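Local coordinates for DUF5348 domain-containing protein (Ruminococcus gnavus, PDB 3NRL) that is of unknown function but forms a compact, all-beta DUF5348 domain that assembles with a second copy of itself, at residues Glu35-Lys40 with Leu69-Met73; Arg5-Leu9 with Asp19-Asp23; Thr15-Asp19 with Gly29-Cys33. All blocks are in the same frame, centred on the assembly; numbering follows the deposited sequence.

In the fold
The three contacts all belong to one antiparallel sheet and the loop that packs on it. Along the chain contact 2 comes first, tying strand 6-12 to strand 17-23 as a hairpin. Contact 3 begins on that same second strand, sharing Asp19, and brings in the loop that leads to strand 36-41; contact 1 follows, pairing that strand with strand 70-72 at the end of the chain. Strand 70-72 also pairs with strand 6-12, so the centres of contacts 1 and 2 are about 8 Å apart, whereas contact 3 lies about 12 to 13 Å from both. Leu31 of contact 3 packs on Leu9, Ile20 and Phe37, joining all three in one core.

Contact 1 (Glu35-Lys40 with Leu69-Met73); sequences ECFDVK and LRVRM
The guanidinium of Arg72 meets Asp38 at its edge: NH1 donates to OD2 at 2.8 Å, almost within the guanidinium plane, in a salt bridge. The carboxylate is turned 61° to that plane, and OD2 is approached from above the carboxylate rather than within it. The two side chains run side by side and point the same way, while Trp45 of strand 44-52, on the far side of strand 36-41, makes a cation-pi contact with Arg72. Arg5 brings a second guanidinium close to Arg72, so the Asp38 carboxylate probably offsets a local excess of positive charge. The Phe37 ring is met obliquely by Val71, whose CG1 lies 3.7 Å from CE1. Phe37 CG sits between its own backbone N and carbonyl carbon (chi1 55°), a setting that stands the ring up among Val71, Leu31, Val48 and Leu58. At the root of the side chain, Phe37 CB touches CG of Met73, present as selenomethionine, at 3.9 Å. This is an antiparallel pairing within the sheet, strand 36-41 lying between strands 70-72 and 44-52. Asp38 and Arg72 form a hydrogen-bonded pair, with Asp38 N to Arg72 O at 2.9 Å and Arg72 N to Asp38 O at 3.0 Å. Val39 and Val71 follow as a non-hydrogen-bonded pair, their side chains on the face that carries the core. Beyond them Lys40 N donates to Arg70 O at 2.9 Å. On the core face Val39 CG1 reaches Leu69 CD2 at 4.1 Å, the two side chains crossing at a slant. One water donates to both Asp38 OD2 and Arg72 O, and another joins Lys40 O to Arg70 N. At the other end, the methyl CE of selenomethionine Met73 reaches along the partner strand to 3.5 Å from Cys36 O.

Contact 2 (Arg5-Leu9 with Asp19-Asp23); sequences REGTL and DIRFD
Phe22 lays the edge of its ring against the backbone of Glu6, with CD1 3.3 Å from Glu6 O. Its CG lies beside its own backbone N, anti to the carbonyl carbon (chi1 -66°), which brings the ring edge up to the opposing backbone and CE1 toward Arg5 O. Ile20 CG2 lies over one face of the ring, offset toward the rim. The same methyl lies 3.9 Å from the CA of Gly7. A CB on Gly7 would run into Ile20 CG2, Arg21 O and Phe22 CD1, so the close approach of the two backbones here probably relies on the absence of a side chain. Leu9 and Ile20 form the non-hydrogen-bonded pair on the core face. Leu9 holds its CG anti to the backbone N (chi1 -171°), and CD1 thereby comes to 4.0 Å from Ile20 CG1; Val71 touches both residues. On the other face Thr8 and Arg21 lie side by side and point the same way, Thr8 OG1 being 3.6 Å from Arg21 CB. The hydroxyl takes its polar partner from Gly68 O of the second subunit, so this face is part of the dimer contact. Arg21 bends at chi3 (-81°), and NH1 turns back to donate to Asp23 O at 3.2 Å, with that oxygen in the guanidinium plane. Beneath the two side chains the backbones close a hydrogen-bonded pair: Thr8 N to Arg21 O at 3.0 Å and Arg21 N to Thr8 O at 2.9 Å. The two segments belong to an antiparallel beta hairpin, whose second strand carries a classic beta bulge where Phe22 and Asp23 together face one residue of strand 26-27.

Contact 3 (Thr15-Asp19 with Gly29-Cys33); sequences TGRYD and GGLHC. With SO4 (sulfate ion), chain C.
Arg17 presents the face of its guanidinium to the edge of the His32 ring, the two planes 85° apart. It does so where the loop 29-33 docks on the start of strand 17-23 of the antiparallel sheet, beside a sulfate site. His32 ND1 sits 3.2 Å above the guanidinium plane, over its centre; ND1 and Arg17 NH1 are close but make no hydrogen bond. The Arg17 chain runs extended from CG to NE, carrying its outer edge to the sulfate, a probable crystallisation ion. There NH1 donates to sulfate O1 at 2.7 Å and NH2 to O2 at 2.6 Å; NH1 also makes a weak bond to Leu31 O. Cys33 N adds a third grip on the ion, on O1 at 2.9 Å. An alanine in place of Arg17 would remove both guanidinium donors and is likely to leave the sulfate with Cys33 N alone of the three donors described, and the His32 edge without its flat neighbour. Further in, Leu31 N donates to Tyr18 O at 3.0 Å, nearly straight, and a water spans Tyr18 N and Leu31 O. Tyr18 turns its ring away from the loop, its OH bonded to Asp67, while Tyr18 CB touches Leu31 CD1. Past Leu31, Asp19 OD1 receives two weak backbone hydrogen bonds, from Gly29 N and Gly30 N, each 2.9 Å from OD1.

Contact 1 (Glu35-Lys40 with Leu69-Met73)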
loop_
_atom_site.group_PDB
_atom_site.type_symbol
_atom_site.label_atom_id
_atom_site.label_comp_id
_atom_site.label_asym_id
_atom_site.label_seq_id
_atom_site.Cartn_x
_atom_site.Cartn_y
_atom_site.Cartn_z
ATOM N N GLU A 35 10.315 -1.825 -15.112
ATOM C CA GLU A 35 11.023 -1.360 -13.924
ATOM C C GLU A 35 11.202 -2.474 -12.897
ATOM O O GLU A 35 10.276 -3.229 -12.609
ATOM C CB GLU A 35 10.296 -0.164 -13.303
ATOM C CG GLU A 35 10.239 1.029 -14.243
ATOM C CD GLU A 35 10.080 2.348 -13.520
ATOM O OE1 GLU A 35 10.989 2.711 -12.743
ATOM O OE2 GLU A 35 9.051 3.024 -13.729
ATOM N N CYS A 36 12.409 -2.567 -12.352
ATOM C CA CYS A 36 12.741 -3.594 -11.372
ATOM C C CYS A 36 12.901 -3.044 -9.954
ATOM O O CYS A 36 13.277 -1.888 -9.756
ATOM C CB CYS A 36 14.030 -4.296 -11.793
ATOM S SG CYS A 36 15.382 -3.146 -12.127
ATOM N N PHE A 37 12.612 -3.898 -8.975
ATOM C CA PHE A 37 12.711 -3.556 -7.559
ATOM C C PHE A 37 12.538 -4.847 -6.751
ATOM O O PHE A 37 12.227 -5.887 -7.328
ATOM C CB PHE A 37 11.632 -2.530 -7.188
ATOM C CG PHE A 37 10.227 -2.963 -7.525
ATOM C CD1 PHE A 37 9.510 -3.796 -6.667
ATOM C CD2 PHE A 37 9.619 -2.530 -8.701
ATOM C CE1 PHE A 37 8.205 -4.189 -6.975
ATOM C CE2 PHE A 37 8.317 -2.916 -9.022
ATOM C CZ PHE A 37 7.607 -3.748 -8.156
ATOM N N ASP A 38 12.761 -4.793 -5.438
ATOM C CA ASP A 38 12.608 -5.985 -4.599
ATOM C C ASP A 38 11.307 -5.926 -3.811
ATOM O O ASP A 38 10.837 -4.847 -3.460
ATOM C CB ASP A 38 13.744 -6.129 -3.574
ATOM C CG ASP A 38 15.110 -6.318 -4.207
ATOM O OD1 ASP A 38 15.235 -7.117 -5.156
ATOM O OD2 ASP A 38 16.071 -5.680 -3.728
ATOM N N VAL A 39 10.743 -7.098 -3.532
ATOM C CA VAL A 39 9.528 -7.204 -2.741
ATOM C C VAL A 39 9.913 -7.916 -1.453
ATOM O O VAL A 39 10.619 -8.927 -1.475
ATOM C CB VAL A 39 8.434 -8.056 -3.422
ATOM C CG1 VAL A 39 7.276 -8.285 -2.429
ATOM C CG2 VAL A 39 7.918 -7.363 -4.678
ATOM N N LYS A 40 9.449 -7.383 -0.332
ATOM C CA LYS A 40 9.743 -7.973 0.959
ATOM C C LYS A 40 8.840 -9.185 1.176
ATOM O O LYS A 40 7.615 -9.096 1.056
ATOM C CB LYS A 40 9.507 -6.941 2.064
ATOM C CG LYS A 40 9.868 -7.410 3.462
ATOM C CD LYS A 40 11.369 -7.551 3.624
ATOM C CE LYS A 40 11.731 -7.928 5.056
ATOM N NZ LYS A 40 11.216 -6.937 6.045
ATOM N N LEU A 69 2.133 -4.310 -1.106
ATOM C CA LEU A 69 3.409 -4.990 -0.914
ATOM C C LEU A 69 4.473 -3.998 -0.453
ATOM O O LEU A 69 4.436 -2.824 -0.822
ATOM C CB LEU A 69 3.872 -5.629 -2.223
ATOM C CG LEU A 69 3.087 -6.818 -2.775
ATOM C CD1 LEU A 69 3.607 -7.172 -4.162
ATOM C CD2 LEU A 69 3.236 -8.016 -1.833
ATOM N N ARG A 70 5.412 -4.463 0.365
ATOM C CA ARG A 70 6.501 -3.598 0.802
ATOM C C ARG A 70 7.594 -3.807 -0.223
ATOM O O ARG A 70 7.945 -4.945 -0.539
ATOM C CB ARG A 70 6.983 -3.978 2.207
ATOM C CG ARG A 70 6.316 -3.145 3.291
ATOM C CD ARG A 70 6.302 -3.838 4.640
ATOM N NE ARG A 70 5.731 -2.976 5.673
ATOM C CZ ARG A 70 5.231 -3.410 6.827
ATOM N NH1 ARG A 70 5.221 -4.708 7.107
ATOM N NH2 ARG A 70 4.743 -2.543 7.702
ATOM N N VAL A 71 8.108 -2.711 -0.767
ATOM C CA VAL A 71 9.137 -2.791 -1.783
ATOM C C VAL A 71 10.377 -1.973 -1.434
ATOM O O VAL A 71 10.366 -1.146 -0.519
ATOM C CB VAL A 71 8.598 -2.324 -3.157
ATOM C CG1 VAL A 71 7.396 -3.166 -3.554
ATOM C CG2 VAL A 71 8.224 -0.855 -3.103
ATOM N N ARG A 72 11.435 -2.219 -2.193
ATOM C CA ARG A 72 12.715 -1.556 -2.013
ATOM C C ARG A 72 13.382 -1.369 -3.375
ATOM O O ARG A 72 13.302 -2.247 -4.242
ATOM C CB ARG A 72 13.614 -2.411 -1.115
ATOM C CG ARG A 72 15.098 -2.239 -1.373
ATOM C CD ARG A 72 15.789 -3.586 -1.530
ATOM N NE ARG A 72 16.549 -3.964 -0.345
ATOM C CZ ARG A 72 17.366 -5.009 -0.283
ATOM N NH1 ARG A 72 17.534 -5.795 -1.340
ATOM N NH2 ARG A 72 18.037 -5.260 0.834
HETATM N N MSE A 73 14.034 -0.226 -3.560
HETATM C CA MSE A 73 14.734 0.057 -4.810
HETATM C C MSE A 73 16.186 0.399 -4.522
HETATM O O MSE A 73 16.469 0.762 -3.362
HETATM C CB MSE A 73 14.085 1.229 -5.532
HETATM C CG MSE A 73 12.633 0.999 -5.876
HETATM SE SE MSE A 73 11.989 2.304 -7.122
HETATM C CE MSE A 73 12.580 1.439 -8.754
HETATM O O HOH W 1 16.538 -2.748 -4.614
HETATM O O HOH W 2 5.676 -7.174 0.988
#

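Contact 2 (Arg5-Leu9 with Asp19-Asp23)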
loop_
_atom_site.group_PDB
_atom_site.type_symbol
_atom_site.label_atom_id
_atom_site.label_comp_id
_atom_site.label_asym_id
_atom_site.label_seq_id
_atom_site.Cartn_x
_atom_site.Cartn_y
_atom_site.Cartn_z
ATOM N N ARG A 5 14.690 4.319 -0.842
ATOM C CA ARG A 5 14.974 2.859 -0.766
ATOM C C ARG A 5 13.715 2.028 -0.531
ATOM O O ARG A 5 13.232 1.373 -1.449
ATOM C CB ARG A 5 16.001 2.572 0.336
ATOM C CG ARG A 5 17.440 2.827 -0.076
ATOM C CD ARG A 5 17.947 1.736 -1.012
ATOM N NE ARG A 5 18.313 0.517 -0.293
ATOM C CZ ARG A 5 18.616 -0.639 -0.880
ATOM N NH1 ARG A 5 18.595 -0.748 -2.202
ATOM N NH2 ARG A 5 18.960 -1.687 -0.144
ATOM N N GLU A 6 13.182 2.059 0.687
ATOM C CA GLU A 6 11.990 1.279 1.007
ATOM C C GLU A 6 10.685 2.062 0.928
ATOM O O GLU A 6 10.614 3.232 1.305
ATOM C CB GLU A 6 12.133 0.642 2.389
ATOM C CG GLU A 6 13.158 -0.472 2.428
ATOM C CD GLU A 6 13.404 -0.994 3.823
ATOM O OE1 GLU A 6 12.423 -1.347 4.512
ATOM O OE2 GLU A 6 14.583 -1.055 4.230
ATOM N N GLY A 7 9.652 1.396 0.422
ATOM C CA GLY A 7 8.354 2.030 0.290
ATOM C C GLY A 7 7.243 1.003 0.186
ATOM O O GLY A 7 7.464 -0.194 0.365
ATOM N N THR A 8 6.041 1.474 -0.110
ATOM C CA THR A 8 4.892 0.593 -0.237
ATOM C C THR A 8 4.297 0.745 -1.625
ATOM O O THR A 8 4.141 1.860 -2.125
ATOM C CB THR A 8 3.822 0.935 0.801
ATOM O OG1 THR A 8 3.465 2.315 0.672
ATOM C CG2 THR A 8 4.347 0.692 2.194
ATOM N N LEU A 9 3.972 -0.388 -2.234
ATOM C CA LEU A 9 3.407 -0.435 -3.578
ATOM C C LEU A 9 1.889 -0.274 -3.540
ATOM O O LEU A 9 1.208 -0.884 -2.708
ATOM C CB LEU A 9 3.786 -1.775 -4.227
ATOM C CG LEU A 9 3.500 -2.012 -5.709
ATOM C CD1 LEU A 9 4.342 -1.070 -6.574
ATOM C CD2 LEU A 9 3.810 -3.460 -6.047
ATOM N N ASP A 19 2.297 2.683 -8.089
ATOM C CA ASP A 19 3.272 3.666 -7.654
ATOM C C ASP A 19 3.833 3.237 -6.313
ATOM O O ASP A 19 3.349 2.285 -5.704
ATOM C CB ASP A 19 2.613 5.045 -7.553
ATOM C CG ASP A 19 3.622 6.174 -7.437
ATOM O OD1 ASP A 19 4.832 5.928 -7.626
ATOM O OD2 ASP A 19 3.195 7.317 -7.167
ATOM N N ILE A 20 4.858 3.940 -5.855
ATOM C CA ILE A 20 5.480 3.609 -4.589
ATOM C C ILE A 20 5.521 4.808 -3.659
ATOM O O ILE A 20 6.004 5.877 -4.027
ATOM C CB ILE A 20 6.913 3.114 -4.797
ATOM C CG1 ILE A 20 6.898 1.804 -5.596
ATOM C CG2 ILE A 20 7.598 2.929 -3.453
ATOM C CD1 ILE A 20 8.263 1.333 -6.015
ATOM N N ARG A 21 5.000 4.625 -2.454
ATOM C CA ARG A 21 5.013 5.687 -1.463
ATOM C C ARG A 21 6.210 5.445 -0.548
ATOM O O ARG A 21 6.269 4.429 0.149
ATOM C CB ARG A 21 3.735 5.675 -0.631
ATOM C CG ARG A 21 3.808 6.645 0.536
ATOM C CD ARG A 21 2.961 6.177 1.700
ATOM N NE ARG A 21 1.554 6.510 1.530
ATOM C CZ ARG A 21 1.098 7.754 1.429
ATOM N NH1 ARG A 21 1.953 8.767 1.477
ATOM N NH2 ARG A 21 -0.205 7.982 1.302
ATOM N N PHE A 22 7.157 6.378 -0.554
ATOM C CA PHE A 22 8.351 6.255 0.273
ATOM C C PHE A 22 8.190 6.964 1.610
ATOM O O PHE A 22 8.681 6.497 2.637
ATOM C CB PHE A 22 9.562 6.846 -0.450
ATOM C CG PHE A 22 9.967 6.090 -1.678
ATOM C CD1 PHE A 22 10.410 4.776 -1.589
ATOM C CD2 PHE A 22 9.927 6.699 -2.926
ATOM C CE1 PHE A 22 10.808 4.078 -2.727
ATOM C CE2 PHE A 22 10.322 6.011 -4.070
ATOM C CZ PHE A 22 10.763 4.698 -3.971
ATOM N N ASP A 23 7.501 8.096 1.589
ATOM C CA ASP A 23 7.300 8.882 2.796
ATOM C C ASP A 23 5.867 9.387 2.825
ATOM O O ASP A 23 5.113 9.186 1.873
ATOM C CB ASP A 23 8.271 10.068 2.801
ATOM C CG ASP A 23 8.854 10.339 4.167
ATOM O OD1 ASP A 23 8.073 10.510 5.127
ATOM O OD2 ASP A 23 10.098 10.384 4.281
#

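Contact 3 (Thr15-Asp19 with Gly29-Cys33)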
loop_
_atom_site.group_PDB
_atom_site.type_symbol
_atom_site.label_atom_id
_atom_site.label_comp_id
_atom_site.label_asym_id
_atom_site.label_seq_id
_atom_site.Cartn_x
_atom_site.Cartn_y
_atom_site.Cartn_z
ATOM N N THR A 15 -4.256 7.394 -12.923
ATOM C CA THR A 15 -3.042 7.025 -13.646
ATOM C C THR A 15 -2.979 5.516 -13.505
ATOM O O THR A 15 -2.416 5.011 -12.537
ATOM C CB THR A 15 -1.754 7.623 -13.022
ATOM O OG1 THR A 15 -1.911 7.735 -11.605
ATOM C CG2 THR A 15 -1.433 8.980 -13.626
ATOM N N GLY A 16 -3.578 4.811 -14.461
ATOM C CA GLY A 16 -3.611 3.358 -14.434
ATOM C C GLY A 16 -2.277 2.675 -14.207
ATOM O O GLY A 16 -1.976 1.662 -14.836
ATOM N N ARG A 17 -1.484 3.225 -13.297
ATOM C CA ARG A 17 -0.177 2.686 -12.970
ATOM C C ARG A 17 -0.042 2.457 -11.475
ATOM O O ARG A 17 -0.752 3.061 -10.664
ATOM C CB ARG A 17 0.926 3.657 -13.388
ATOM C CG ARG A 17 0.996 3.976 -14.863
ATOM C CD ARG A 17 2.063 5.033 -15.106
ATOM N NE ARG A 17 2.253 5.316 -16.524
ATOM C CZ ARG A 17 2.781 4.460 -17.391
ATOM N NH1 ARG A 17 3.176 3.261 -16.988
ATOM N NH2 ARG A 17 2.915 4.805 -18.663
ATOM N N TYR A 18 0.882 1.574 -11.122
ATOM C CA TYR A 18 1.174 1.298 -9.728
ATOM C C TYR A 18 2.224 2.331 -9.363
ATOM O O TYR A 18 2.945 2.826 -10.234
ATOM C CB TYR A 18 1.724 -0.124 -9.564
ATOM C CG TYR A 18 0.638 -1.124 -9.256
ATOM C CD1 TYR A 18 0.181 -1.301 -7.948
ATOM C CD2 TYR A 18 -0.008 -1.816 -10.277
ATOM C CE1 TYR A 18 -0.897 -2.138 -7.668
ATOM C CE2 TYR A 18 -1.085 -2.650 -10.010
ATOM C CZ TYR A 18 -1.526 -2.806 -8.708
ATOM O OH TYR A 18 -2.602 -3.622 -8.452
ATOM N N ASP A 19 2.297 2.683 -8.089
ATOM C CA ASP A 19 3.272 3.666 -7.654
ATOM C C ASP A 19 3.833 3.237 -6.313
ATOM O O ASP A 19 3.349 2.285 -5.704
ATOM C CB ASP A 19 2.613 5.045 -7.553
ATOM C CG ASP A 19 3.622 6.174 -7.437
ATOM O OD1 ASP A 19 4.832 5.928 -7.626
ATOM O OD2 ASP A 19 3.195 7.317 -7.167
ATOM N N GLY A 29 6.287 8.371 -8.381
ATOM C CA GLY A 29 5.779 9.070 -9.549
ATOM C C GLY A 29 5.123 8.185 -10.589
ATOM O O GLY A 29 4.553 8.680 -11.562
ATOM N N GLY A 30 5.200 6.874 -10.392
ATOM C CA GLY A 30 4.595 5.958 -11.339
ATOM C C GLY A 30 5.584 4.996 -11.962
ATOM O O GLY A 30 6.568 5.408 -12.574
ATOM N N LEU A 31 5.312 3.704 -11.801
ATOM C CA LEU A 31 6.155 2.648 -12.347
ATOM C C LEU A 31 5.806 2.360 -13.805
ATOM O O LEU A 31 4.636 2.275 -14.162
ATOM C CB LEU A 31 5.969 1.369 -11.536
ATOM C CG LEU A 31 6.404 1.428 -10.073
ATOM C CD1 LEU A 31 5.924 0.173 -9.348
ATOM C CD2 LEU A 31 7.909 1.545 -9.996
ATOM N N HIS A 32 6.825 2.203 -14.640
ATOM C CA HIS A 32 6.615 1.911 -16.055
ATOM C C HIS A 32 6.994 0.458 -16.319
ATOM O O HIS A 32 7.788 -0.120 -15.570
ATOM C CB HIS A 32 7.479 2.834 -16.912
ATOM C CG HIS A 32 7.234 4.289 -16.664
ATOM N ND1 HIS A 32 5.998 4.873 -16.826
ATOM C CD2 HIS A 32 8.068 5.275 -16.256
ATOM C CE1 HIS A 32 6.078 6.157 -16.528
ATOM N NE2 HIS A 32 7.323 6.427 -16.180
ATOM N N CYS A 33 6.431 -0.134 -17.369
ATOM C CA CYS A 33 6.747 -1.521 -17.695
ATOM C C CYS A 33 8.253 -1.734 -17.710
ATOM O O CYS A 33 9.003 -0.886 -18.187
ATOM C CB CYS A 33 6.167 -1.907 -19.059
ATOM S SG CYS A 33 4.377 -2.105 -19.082
HETATM S S SO4 C . 4.543 1.898 -20.120
HETATM O O1 SO4 C . 4.450 1.586 -18.684
HETATM O O2 SO4 C . 3.642 3.017 -20.441
HETATM O O3 SO4 C . 5.933 2.268 -20.453
HETATM O O4 SO4 C . 4.146 0.713 -20.903
HETATM O O HOH W 3 2.778 0.956 -12.813
#